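Local coordinates for protein 3-oxosteroid 1-dehydrogenase (Sterolibacterium denitrificans, PDB 7P18) that binds FAD and probably catalyses the 1,2-dehydrogenation of 3-oxosteroids to 3-oxo-Delta(1)-steroids, handing the electrons to an acceptor, at residues R341-C346 and N394-P399; I347-K352 and I430-A435; L385-K390 and P485-R490. All coordinates share one frame; numbering follows the deposited sequence.

Contact 1: R341-C346 and N394-P399; sequences RNLPGC and NYPMGP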
ATOM      1  N   ARG A 341      11.816  -2.961  10.011  1.00 23.93           N
ATOM      2  CA  ARG A 341      11.876  -4.200  10.823  1.00 23.70           C
ATOM      3  C   ARG A 341      13.025  -5.123  10.348  1.00 21.85           C
ATOM      4  O   ARG A 341      13.487  -5.961  11.147  1.00 23.15           O
ATOM      5  CB  ARG A 341      10.563  -4.988  10.789  1.00 24.89           C
ATOM      6  CG  ARG A 341       9.365  -4.235  11.367  1.00 25.27           C
ATOM      7  CD  ARG A 341       8.056  -4.963  11.080  1.00 23.13           C
ATOM      8  NE  ARG A 341       7.607  -4.706   9.717  1.00 23.50           N
ATOM      9  CZ  ARG A 341       7.681  -5.574   8.701  1.00 20.46           C
ATOM     10  NH1 ARG A 341       8.154  -6.791   8.876  1.00 19.92           N
ATOM     11  NH2 ARG A 341       7.208  -5.232   7.520  1.00 22.07           N
ATOM     12  N   ASN A 342      13.449  -5.004   9.105  1.00 22.26           N
ATOM     13  CA  ASN A 342      14.505  -5.884   8.523  1.00 22.19           C
ATOM     14  C   ASN A 342      15.875  -5.492   9.081  1.00 23.78           C
ATOM     15  O   ASN A 342      16.842  -6.301   8.943  1.00 24.59           O
ATOM     16  CB  ASN A 342      14.562  -5.808   7.004  1.00 22.23           C
ATOM     17  CG  ASN A 342      13.323  -6.356   6.329  1.00 23.72           C
ATOM     18  OD1 ASN A 342      12.219  -6.114   6.805  1.00 21.99           O
ATOM     19  ND2 ASN A 342      13.504  -6.976   5.170  1.00 22.08           N
ATOM     20  N   LEU A 343      15.978  -4.310   9.676  1.00 23.33           N
ATOM     21  CA  LEU A 343      17.269  -3.769  10.203  1.00 25.14           C
ATOM     22  C   LEU A 343      17.744  -4.576  11.398  1.00 22.75           C
ATOM     23  O   LEU A 343      16.971  -5.194  12.142  1.00 25.94           O
ATOM     24  CB  LEU A 343      17.130  -2.280  10.496  1.00 25.50           C
ATOM     25  CG  LEU A 343      16.976  -1.412   9.246  1.00 26.69           C
ATOM     26  CD1 LEU A 343      16.544  -0.007   9.628  1.00 29.74           C
ATOM     27  CD2 LEU A 343      18.269  -1.358   8.460  1.00 29.95           C
ATOM     28  N   PRO A 344      19.083  -4.671  11.586  1.00 22.52           N
ATOM     29  CA  PRO A 344      19.646  -5.550  12.600  1.00 23.22           C
ATOM     30  C   PRO A 344      19.594  -4.965  14.021  1.00 24.97           C
ATOM     31  O   PRO A 344      19.906  -3.818  14.178  1.00 25.88           O
ATOM     32  CB  PRO A 344      21.096  -5.723  12.083  1.00 22.18           C
ATOM     33  CG  PRO A 344      21.405  -4.442  11.469  1.00 23.89           C
ATOM     34  CD  PRO A 344      20.116  -4.042  10.756  1.00 24.49           C
ATOM     35  N   GLY A 345      19.164  -5.781  14.987  1.00 22.79           N
ATOM     36  CA  GLY A 345      19.135  -5.413  16.415  1.00 27.46           C
ATOM     37  C   GLY A 345      17.725  -5.187  16.964  1.00 27.54           C
ATOM     38  O   GLY A 345      17.634  -4.747  18.108  1.00 28.73           O
ATOM     39  N   CYS A 346      16.670  -5.441  16.191  1.00 25.48           N
ATOM     40  CA  CYS A 346      15.283  -5.268  16.720  1.00 26.37           C
ATOM     41  C   CYS A 346      14.582  -6.617  16.757  1.00 31.34           C
ATOM     42  O   CYS A 346      14.815  -7.447  15.851  1.00 34.33           O
ATOM     43  CB  CYS A 346      14.506  -4.246  15.928  1.00 28.51           C
ATOM     44  SG  CYS A 346      14.086  -4.747  14.234  1.00 28.05           S
ATOM     45  N   ASN A 394      21.380   4.648  15.119  1.00 30.05           N
ATOM     46  CA  ASN A 394      21.704   4.342  13.691  1.00 29.49           C
ATOM     47  C   ASN A 394      20.493   4.408  12.749  1.00 31.92           C
ATOM     48  O   ASN A 394      20.704   4.755  11.563  1.00 29.98           O
ATOM     49  CB  ASN A 394      22.444   3.021  13.579  1.00 33.99           C
ATOM     50  CG  ASN A 394      23.879   3.230  14.053  1.00 35.39           C
ATOM     51  OD1 ASN A 394      24.248   2.837  15.143  1.00 41.48           O
ATOM     52  ND2 ASN A 394      24.564   4.116  13.387  1.00 37.33           N
ATOM     53  N   TYR A 395      19.283   4.087  13.207  1.00 29.30           N
ATOM     54  CA  TYR A 395      18.201   3.638  12.282  1.00 26.08           C
ATOM     55  C   TYR A 395      16.901   4.371  12.532  1.00 27.97           C
ATOM     56  O   TYR A 395      16.617   4.747  13.657  1.00 26.36           O
ATOM     57  CB  TYR A 395      17.972   2.141  12.446  1.00 26.95           C
ATOM     58  CG  TYR A 395      19.171   1.278  12.160  1.00 26.86           C
ATOM     59  CD1 TYR A 395      19.919   1.455  11.005  1.00 32.62           C
ATOM     60  CD2 TYR A 395      19.529   0.260  13.009  1.00 27.18           C
ATOM     61  CE1 TYR A 395      20.999   0.631  10.714  1.00 30.39           C
ATOM     62  CE2 TYR A 395      20.624  -0.550  12.747  1.00 30.63           C
ATOM     63  CZ  TYR A 395      21.357  -0.364  11.591  1.00 28.03           C
ATOM     64  OH  TYR A 395      22.414  -1.184  11.322  1.00 31.97           O
ATOM     65  N   PRO A 396      16.071   4.552  11.482  1.00 27.61           N
ATOM     66  CA  PRO A 396      14.720   5.082  11.640  1.00 24.64           C
ATOM     67  C   PRO A 396      13.829   3.935  12.120  1.00 25.23           C
ATOM     68  O   PRO A 396      14.210   2.779  11.997  1.00 26.98           O
ATOM     69  CB  PRO A 396      14.356   5.560  10.236  1.00 26.61           C
ATOM     70  CG  PRO A 396      15.077   4.628   9.330  1.00 25.04           C
ATOM     71  CD  PRO A 396      16.335   4.181  10.084  1.00 26.18           C
ATOM     72  N   MET A 397      12.662   4.279  12.666  1.00 26.64           N
ATOM     73  CA  MET A 397      11.595   3.291  12.968  1.00 24.95           C
ATOM     74  C   MET A 397      10.250   4.027  12.949  1.00 24.28           C
ATOM     75  O   MET A 397       9.889   4.678  13.943  1.00 26.01           O
ATOM     76  CB  MET A 397      11.835   2.594  14.302  1.00 25.34           C
ATOM     77  CG  MET A 397      10.886   1.402  14.536  1.00 26.72           C
ATOM     78  SD  MET A 397      10.930   0.120  13.265  1.00 26.44           S
ATOM     79  CE  MET A 397      12.591  -0.535  13.458  1.00 24.20           C
ATOM     80  N   GLY A 398       9.556   3.956  11.822  1.00 24.94           N
ATOM     81  CA  GLY A 398       8.344   4.743  11.560  1.00 25.81           C
ATOM     82  C   GLY A 398       8.583   6.214  11.823  1.00 27.57           C
ATOM     83  O   GLY A 398       9.485   6.803  11.218  1.00 26.40           O
ATOM     84  N   PRO A 399       7.845   6.853  12.765  1.00 26.90           N
ATOM     85  CA  PRO A 399       8.050   8.268  13.033  1.00 27.37           C
ATOM     86  C   PRO A 399       9.409   8.601  13.681  1.00 27.23           C
ATOM     87  O   PRO A 399       9.759   9.734  13.643  1.00 31.20           O
ATOM     88  CB  PRO A 399       6.909   8.623  14.001  1.00 29.04           C
ATOM     89  CG  PRO A 399       6.648   7.311  14.721  1.00 28.96           C
ATOM     90  CD  PRO A 399       6.824   6.252  13.657  1.00 27.52           C
TER

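Contact 2: I347-K352 and I430-A435; sequences IVVNGK and IGVDAA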
ATOM      1  N   ILE A 347      13.771  -6.857  17.785  1.00 24.91           N
ATOM      2  CA  ILE A 347      12.986  -8.119  17.876  1.00 23.71           C
ATOM      3  C   ILE A 347      11.530  -7.771  18.146  1.00 24.93           C
ATOM      4  O   ILE A 347      11.272  -6.709  18.717  1.00 22.94           O
ATOM      5  CB  ILE A 347      13.548  -9.105  18.916  1.00 25.39           C
ATOM      6  CG1 ILE A 347      13.628  -8.534  20.332  1.00 24.81           C
ATOM      7  CG2 ILE A 347      14.887  -9.657  18.452  1.00 25.84           C
ATOM      8  CD1 ILE A 347      13.817  -9.634  21.366  1.00 26.75           C
ATOM      9  N   VAL A 348      10.633  -8.659  17.730  1.00 21.60           N
ATOM     10  CA  VAL A 348       9.184  -8.529  18.036  1.00 22.96           C
ATOM     11  C   VAL A 348       8.812  -9.628  18.999  1.00 22.17           C
ATOM     12  O   VAL A 348       9.090 -10.789  18.716  1.00 24.05           O
ATOM     13  CB  VAL A 348       8.359  -8.563  16.733  1.00 21.84           C
ATOM     14  CG1 VAL A 348       6.871  -8.702  17.016  1.00 24.05           C
ATOM     15  CG2 VAL A 348       8.678  -7.302  15.931  1.00 22.28           C
ATOM     16  N   VAL A 349       8.119  -9.258  20.082  1.00 24.18           N
ATOM     17  CA  VAL A 349       7.678 -10.227  21.111  1.00 22.98           C
ATOM     18  C   VAL A 349       6.201 -10.010  21.420  1.00 21.91           C
ATOM     19  O   VAL A 349       5.685  -8.891  21.218  1.00 22.42           O
ATOM     20  CB  VAL A 349       8.527 -10.119  22.396  1.00 23.99           C
ATOM     21  CG1 VAL A 349       9.983 -10.446  22.089  1.00 25.44           C
ATOM     22  CG2 VAL A 349       8.363  -8.747  23.056  1.00 24.63           C
ATOM     23  N   ASN A 350       5.585 -11.087  21.899  1.00 24.16           N
ATOM     24  CA  ASN A 350       4.229 -11.095  22.514  1.00 25.93           C
ATOM     25  C   ASN A 350       4.366 -10.746  24.000  1.00 28.42           C
ATOM     26  O   ASN A 350       5.475 -10.376  24.439  1.00 28.40           O
ATOM     27  CB  ASN A 350       3.508 -12.431  22.277  1.00 26.84           C
ATOM     28  CG  ASN A 350       4.208 -13.633  22.871  1.00 27.59           C
ATOM     29  OD1 ASN A 350       5.031 -13.498  23.771  1.00 28.29           O
ATOM     30  ND2 ASN A 350       3.865 -14.825  22.417  1.00 25.04           N
ATOM     31  N   GLY A 351       3.267 -10.811  24.750  1.00 29.73           N
ATOM     32  CA  GLY A 351       3.231 -10.415  26.167  1.00 31.71           C
ATOM     33  C   GLY A 351       4.014 -11.372  27.048  1.00 30.33           C
ATOM     34  O   GLY A 351       4.376 -10.974  28.169  1.00 30.90           O
ATOM     35  N   LYS A 352       4.270 -12.585  26.572  1.00 29.04           N
ATOM     36  CA  LYS A 352       5.138 -13.583  27.250  1.00 31.39           C
ATOM     37  C   LYS A 352       6.618 -13.310  26.953  1.00 31.44           C
ATOM     38  O   LYS A 352       7.451 -14.131  27.371  1.00 32.19           O
ATOM     39  CB  LYS A 352       4.714 -14.979  26.802  1.00 34.83           C
ATOM     40  CG  LYS A 352       3.317 -15.360  27.271  1.00 43.94           C
ATOM     41  CD  LYS A 352       2.814 -16.665  26.674  1.00 50.46           C
ATOM     42  CE  LYS A 352       1.622 -17.224  27.420  1.00 54.52           C
ATOM     43  NZ  LYS A 352       1.255 -18.562  26.905  1.00 59.40           N
ATOM     44  N   ILE A 430       5.661  -2.056  29.681  1.00 28.07           N
ATOM     45  CA  ILE A 430       4.855  -2.486  28.507  1.00 28.93           C
ATOM     46  C   ILE A 430       4.066  -3.762  28.794  1.00 28.51           C
ATOM     47  O   ILE A 430       3.376  -4.237  27.900  1.00 32.64           O
ATOM     48  CB  ILE A 430       5.760  -2.589  27.249  1.00 28.12           C
ATOM     49  CG1 ILE A 430       6.775  -3.730  27.347  1.00 30.85           C
ATOM     50  CG2 ILE A 430       6.425  -1.247  26.986  1.00 31.05           C
ATOM     51  CD1 ILE A 430       7.641  -3.925  26.098  1.00 28.95           C
ATOM     52  N   GLY A 431       4.141  -4.310  30.006  1.00 30.98           N
ATOM     53  CA  GLY A 431       3.325  -5.460  30.419  1.00 28.81           C
ATOM     54  C   GLY A 431       3.794  -6.746  29.795  1.00 28.77           C
ATOM     55  O   GLY A 431       2.966  -7.625  29.574  1.00 30.90           O
ATOM     56  N   VAL A 432       5.089  -6.843  29.516  1.00 29.93           N
ATOM     57  CA  VAL A 432       5.741  -8.025  28.913  1.00 29.20           C
ATOM     58  C   VAL A 432       6.520  -8.757  30.010  1.00 29.34           C
ATOM     59  O   VAL A 432       7.151  -8.109  30.817  1.00 30.34           O
ATOM     60  CB  VAL A 432       6.639  -7.575  27.736  1.00 30.62           C
ATOM     61  CG1 VAL A 432       7.575  -8.663  27.298  1.00 29.75           C
ATOM     62  CG2 VAL A 432       5.797  -7.066  26.565  1.00 30.05           C
ATOM     63  N   ASP A 433       6.466 -10.077  29.994  1.00 32.04           N
ATOM     64  CA  ASP A 433       7.203 -10.981  30.909  1.00 32.81           C
ATOM     65  C   ASP A 433       8.700 -10.689  30.776  1.00 33.81           C
ATOM     66  O   ASP A 433       9.242 -10.858  29.671  1.00 32.86           O
ATOM     67  CB  ASP A 433       6.882 -12.446  30.611  1.00 31.53           C
ATOM     68  CG  ASP A 433       7.451 -13.396  31.658  1.00 35.96           C
ATOM     69  OD1 ASP A 433       8.599 -13.806  31.537  1.00 36.48           O
ATOM     70  OD2 ASP A 433       6.711 -13.731  32.582  1.00 38.76           O
ATOM     71  N   ALA A 434       9.347 -10.265  31.868  1.00 30.40           N
ATOM     72  CA  ALA A 434      10.772  -9.862  31.876  1.00 31.49           C
ATOM     73  C   ALA A 434      11.665 -11.074  31.589  1.00 30.69           C
ATOM     74  O   ALA A 434      12.627 -10.892  30.816  1.00 31.46           O
ATOM     75  CB  ALA A 434      11.150  -9.210  33.181  1.00 34.77           C
ATOM     76  N   ALA A 435      11.387 -12.240  32.174  1.00 35.20           N
ATOM     77  CA  ALA A 435      12.214 -13.460  32.002  1.00 36.98           C
ATOM     78  C   ALA A 435      12.158 -13.908  30.537  1.00 36.98           C
ATOM     79  O   ALA A 435      13.232 -14.289  29.986  1.00 35.52           O
ATOM     80  CB  ALA A 435      11.779 -14.572  32.931  1.00 39.74           C
TER
HETATM   81  O   HOH W   1       2.747 -10.602  30.442  1.00 51.40           O

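Contact 3: L385-K390 and P485-R490; sequences LIFDGK and PYYAMR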
ATOM      1  N   LEU A 385       7.891  -4.146  19.741  1.00 22.28           N
ATOM      2  CA  LEU A 385       9.198  -4.090  19.034  1.00 23.44           C
ATOM      3  C   LEU A 385      10.238  -3.548  20.012  1.00 23.56           C
ATOM      4  O   LEU A 385       9.968  -2.504  20.596  1.00 24.00           O
ATOM      5  CB  LEU A 385       9.047  -3.196  17.814  1.00 23.37           C
ATOM      6  CG  LEU A 385      10.341  -2.998  17.036  1.00 27.41           C
ATOM      7  CD1 LEU A 385      10.577  -4.213  16.183  1.00 26.70           C
ATOM      8  CD2 LEU A 385      10.269  -1.737  16.217  1.00 31.62           C
ATOM      9  N   ILE A 386      11.333  -4.280  20.190  1.00 26.17           N
ATOM     10  CA  ILE A 386      12.411  -3.998  21.194  1.00 23.71           C
ATOM     11  C   ILE A 386      13.736  -3.768  20.461  1.00 24.17           C
ATOM     12  O   ILE A 386      14.067  -4.546  19.543  1.00 22.93           O
ATOM     13  CB  ILE A 386      12.533  -5.170  22.175  1.00 25.28           C
ATOM     14  CG1 ILE A 386      11.170  -5.636  22.703  1.00 25.55           C
ATOM     15  CG2 ILE A 386      13.513  -4.795  23.288  1.00 26.64           C
ATOM     16  CD1 ILE A 386      10.488  -4.651  23.631  1.00 24.57           C
ATOM     17  N   PHE A 387      14.458  -2.703  20.811  1.00 24.53           N
ATOM     18  CA  PHE A 387      15.841  -2.478  20.303  1.00 24.47           C
ATOM     19  C   PHE A 387      16.634  -1.654  21.330  1.00 29.38           C
ATOM     20  O   PHE A 387      16.030  -1.180  22.339  1.00 26.59           O
ATOM     21  CB  PHE A 387      15.798  -1.804  18.933  1.00 23.33           C
ATOM     22  CG  PHE A 387      15.003  -0.536  18.823  1.00 23.78           C
ATOM     23  CD1 PHE A 387      15.562   0.695  19.152  1.00 23.08           C
ATOM     24  CD2 PHE A 387      13.694  -0.568  18.359  1.00 27.01           C
ATOM     25  CE1 PHE A 387      14.845   1.871  19.011  1.00 23.43           C
ATOM     26  CE2 PHE A 387      12.980   0.609  18.229  1.00 25.32           C
ATOM     27  CZ  PHE A 387      13.544   1.823  18.566  1.00 25.56           C
ATOM     28  N   ASP A 388      17.948  -1.503  21.107  1.00 29.62           N
ATOM     29  CA  ASP A 388      18.857  -0.852  22.090  1.00 28.45           C
ATOM     30  C   ASP A 388      19.278   0.520  21.598  1.00 27.42           C
ATOM     31  O   ASP A 388      18.808   0.995  20.542  1.00 27.95           O
ATOM     32  CB  ASP A 388      20.036  -1.766  22.442  1.00 29.99           C
ATOM     33  CG  ASP A 388      21.137  -1.857  21.401  1.00 28.69           C
ATOM     34  OD1 ASP A 388      21.015  -1.204  20.363  1.00 27.30           O
ATOM     35  OD2 ASP A 388      22.092  -2.624  21.653  1.00 30.30           O
ATOM     36  N   GLY A 389      20.179   1.162  22.349  1.00 26.41           N
ATOM     37  CA  GLY A 389      20.621   2.526  22.006  1.00 26.00           C
ATOM     38  C   GLY A 389      21.456   2.616  20.744  1.00 26.33           C
ATOM     39  O   GLY A 389      21.480   3.706  20.153  1.00 26.83           O
ATOM     40  N   LYS A 390      22.142   1.547  20.342  1.00 27.23           N
ATOM     41  CA  LYS A 390      22.897   1.581  19.067  1.00 29.21           C
ATOM     42  C   LYS A 390      21.913   1.559  17.888  1.00 27.76           C
ATOM     43  O   LYS A 390      22.106   2.333  16.934  1.00 29.01           O
ATOM     44  CB  LYS A 390      23.884   0.418  18.974  1.00 31.56           C
ATOM     45  CG  LYS A 390      24.599   0.383  17.627  1.00 32.93           C
ATOM     46  CD  LYS A 390      25.621  -0.709  17.511  1.00 36.07           C
ATOM     47  CE  LYS A 390      26.354  -0.665  16.192  1.00 37.05           C
ATOM     48  NZ  LYS A 390      27.537  -1.550  16.232  1.00 39.47           N
ATOM     49  N   PRO A 485      20.308   3.102  26.423  1.00 30.88           N
ATOM     50  CA  PRO A 485      19.020   2.639  26.920  1.00 32.49           C
ATOM     51  C   PRO A 485      18.293   1.722  25.917  1.00 30.44           C
ATOM     52  O   PRO A 485      18.670   1.702  24.738  1.00 30.62           O
ATOM     53  CB  PRO A 485      18.245   3.927  27.147  1.00 32.79           C
ATOM     54  CG  PRO A 485      18.841   4.930  26.226  1.00 35.91           C
ATOM     55  CD  PRO A 485      20.263   4.486  25.961  1.00 32.62           C
ATOM     56  N   TYR A 486      17.302   0.983  26.420  1.00 30.46           N
ATOM     57  CA  TYR A 486      16.443   0.040  25.663  1.00 26.17           C
ATOM     58  C   TYR A 486      15.117   0.732  25.343  1.00 29.37           C
ATOM     59  O   TYR A 486      14.589   1.536  26.163  1.00 25.87           O
ATOM     60  CB  TYR A 486      16.240  -1.243  26.443  1.00 28.33           C
ATOM     61  CG  TYR A 486      17.551  -1.925  26.710  1.00 33.68           C
ATOM     62  CD1 TYR A 486      18.213  -2.620  25.715  1.00 30.85           C
ATOM     63  CD2 TYR A 486      18.169  -1.818  27.953  1.00 35.72           C
ATOM     64  CE1 TYR A 486      19.421  -3.264  25.973  1.00 30.88           C
ATOM     65  CE2 TYR A 486      19.365  -2.457  28.223  1.00 34.69           C
ATOM     66  CZ  TYR A 486      20.006  -3.166  27.224  1.00 36.74           C
ATOM     67  OH  TYR A 486      21.219  -3.764  27.456  1.00 32.79           O
ATOM     68  N   TYR A 487      14.590   0.419  24.155  1.00 25.52           N
ATOM     69  CA  TYR A 487      13.379   1.073  23.611  1.00 23.61           C
ATOM     70  C   TYR A 487      12.352   0.007  23.265  1.00 25.99           C
ATOM     71  O   TYR A 487      12.720  -1.108  22.852  1.00 24.65           O
ATOM     72  CB  TYR A 487      13.688   1.906  22.372  1.00 23.81           C
ATOM     73  CG  TYR A 487      14.503   3.128  22.656  1.00 25.31           C
ATOM     74  CD1 TYR A 487      15.887   3.062  22.776  1.00 26.18           C
ATOM     75  CD2 TYR A 487      13.891   4.349  22.827  1.00 27.52           C
ATOM     76  CE1 TYR A 487      16.622   4.207  23.032  1.00 27.08           C
ATOM     77  CE2 TYR A 487      14.617   5.502  23.071  1.00 27.44           C
ATOM     78  CZ  TYR A 487      15.994   5.419  23.181  1.00 27.85           C
ATOM     79  OH  TYR A 487      16.722   6.538  23.433  1.00 27.62           O
ATOM     80  N   ALA A 488      11.080   0.350  23.458  1.00 24.72           N
ATOM     81  CA  ALA A 488       9.948  -0.469  22.986  1.00 24.79           C
ATOM     82  C   ALA A 488       9.047   0.430  22.164  1.00 23.53           C
ATOM     83  O   ALA A 488       8.887   1.604  22.493  1.00 23.40           O
ATOM     84  CB  ALA A 488       9.177  -1.127  24.099  1.00 23.73           C
ATOM     85  N   MET A 489       8.442  -0.172  21.146  1.00 22.17           N
ATOM     86  CA  MET A 489       7.373   0.467  20.360  1.00 23.01           C
ATOM     87  C   MET A 489       6.220  -0.547  20.246  1.00 21.22           C
ATOM     88  O   MET A 489       6.447  -1.777  20.271  1.00 22.01           O
ATOM     89  CB  MET A 489       7.884   0.927  18.998  1.00 23.51           C
ATOM     90  CG  MET A 489       8.920   2.035  19.153  1.00 26.04           C
ATOM     91  SD  MET A 489       9.657   2.540  17.583  1.00 26.10           S
ATOM     92  CE  MET A 489       8.343   3.533  16.871  1.00 27.76           C
ATOM     93  N   ARG A 490       5.016  -0.015  20.311  1.00 21.65           N
ATOM     94  CA  ARG A 490       3.770  -0.801  20.255  1.00 21.93           C
ATOM     95  C   ARG A 490       3.394  -1.004  18.786  1.00 19.55           C
ATOM     96  O   ARG A 490       3.056  -0.021  18.113  1.00 23.06           O
ATOM     97  CB  ARG A 490       2.658  -0.072  21.012  1.00 23.41           C
ATOM     98  CG  ARG A 490       1.319  -0.803  20.957  1.00 26.04           C
ATOM     99  CD  ARG A 490       0.162   0.042  21.499  1.00 26.31           C
ATOM    100  NE  ARG A 490       0.286   1.441  21.139  1.00 26.78           N
ATOM    101  CZ  ARG A 490       0.185   2.477  21.979  1.00 30.73           C
ATOM    102  NH1 ARG A 490      -0.272   2.306  23.211  1.00 29.58           N
ATOM    103  NH2 ARG A 490       0.476   3.691  21.534  1.00 27.19           N
TER

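Contact 1: R341-C346 and N394-P399
Leu343 and Pro344 come at the ring of Tyr395 from different directions. Leu343 slants across it: CD1 sits against the root of the side chain, 3.8 Å from Tyr395 CB, while CD2 reaches over one face near the rim, 4.0 Å above the ring plane. On the opposite face, centred over the ring, is CB of the preceding Asn394, so the aromatic is sandwiched between two aliphatic groups. Pro344 runs at about a right angle to the tyrosine and meets its phenolic end, with Pro344 CG 3.4 Å from Tyr395 OH and Pro344 CD 4.0 Å from Tyr395 CZ. The hydroxyl itself is hydrogen-bonded to Asp469.

Tyr395 is the first residue to leave helix 389-394. Its CG lies opposite the carbonyl carbon (chi1 -60°), which swings the ring toward the type II beta turn made by Leu343 to Cys346. Gly345 takes the third place of that turn with phi 109°, where a side chain would jam against the preceding carbonyl oxygen. The loop leading into strand 347-349 thus packs on the loop between helix 389-394 and strand 418-420, next to strand 383-387 of the antiparallel sheet, where Met397 and Cys346 both touch Leu385. An alanine at Tyr395 would remove the ring and is likely to open a gap beneath Leu343 CD2 and Pro344 while leaving Asp469 without its phenolic mate.

Farther along, Leu343 CD1 also grazes Pro396 CD at 4.2 Å. Met397 starts out extended, then folds back through two bends, bringing its methyl CE to 4.3 Å from Arg341 N. Arg341 CB points away from this loop, and the guanidinium is held elsewhere: NE gives a hydrogen bond to Leu337 O and NH1 one to Ser361 O.

Contact 2: I347-K352 and I430-A435
Gly431 and Gly351 share a water. It donates to both carbonyl oxygens, lying 3.1 Å from Gly431 O and 2.8 Å from Gly351 O, and so keeps two acceptors that stand near each other from facing one another unscreened. Gly431 itself, at positive phi (74°), closes helix 423-430 with a Schellman motif.

Val432 comes next and crosses Gly351 closely: its CA-H points at Gly351 O, with CA and O 3.3 Å apart. Both its methyls pack against the carbonyl oxygen of Asn350 from one side, CG1 and CG2 each 3.9 Å from Asn350 O. With CG1 opposite its own backbone N (chi1 166°), that methyl also comes within 4.3 Å of Val349 CG2, at the end of strand 347-349.

Asp433 then supplies the direct hydrogen bond, N to Gly351 O at 2.9 Å and nearly straight (164°), although the donor is tilted from the carbonyl plane. Gly351 O therefore receives an amide N-H, a water and a CA-H. Asp433 CB rests 3.7 Å from Lys352 O. In 347-352, Asn350 OD1 holds the turn by accepting from Gln354 N and, weakly, from Lys352 N, while its ND2 gives to Asn373 OD1.

Asp433 OD1 accepts from Gly436 N, three residues on: the N-cap of helix 434-450, set just after the Schellman end of the preceding helix.

Contact 3: L385-K390 and P485-R490
Phe387 is approached by two side chains differently: Tyr487 CB rides over one face of its ring, 3.9 Å from the centroid, and Met489 SD lies in the ring plane at the edge. The second is a Met-aromatic contact, with SD 3.9 Å from Phe387 CE2. Both belong to an antiparallel pairing of strands 383-387 and 486-502, whose axes here run at 163°.

Leu385 and Met489 form a hydrogen-bonded pair, Leu385 N to Met489 O and Met489 N to Leu385 O both at 2.8 Å. Phe387 and Tyr487 form the next, the bond from Phe387 N to Tyr487 O being the longer at 3.1 Å. Between them Ile386 and Ala488 are a non-hydrogen-bonded pair, on the face opposite Phe387, where Ile386 CD1 touches Ala488 CB at 3.8 Å and Ile430 covers both.

CG of Phe387 is wedged between its own backbone N and carbonyl carbon (chi1 54°), which leans the ring over the neighbouring strand. It lies nearly parallel to the Tyr487 ring, yet slid so far that the two barely overlap. Asp388 N-caps helix 389-394, OD1 accepting from Phe391 N and weakly from Lys390 N, OD2 from Lys483 N; Asp388 CB sits 3.8 Å from Tyr486 CD1.

How the contacts relate
Contacts 1 and 3 are buried, whereas contact 2 is partly buried and reaches the surface. Strand 383-387 is the common element: it pairs with 486-502 in contact 3 and with 347-349, the strand of contact 2, through a probable hydrogen bond from Ile386 N to Ile347 O. Contact 1 lies on the other side of contact 3, where Met397 packs on Leu385 and Met489. Ile430 of contact 2 instead touches Ala488 on the opposite face. The chemistry follows the place: contact 1 is aromatic and aliphatic with no hydrogen bond between its loops, contact 3 combines regular sheet bonding with ring packing, and contact 2 has one direct backbone bond, a bridging water and little apolar packing.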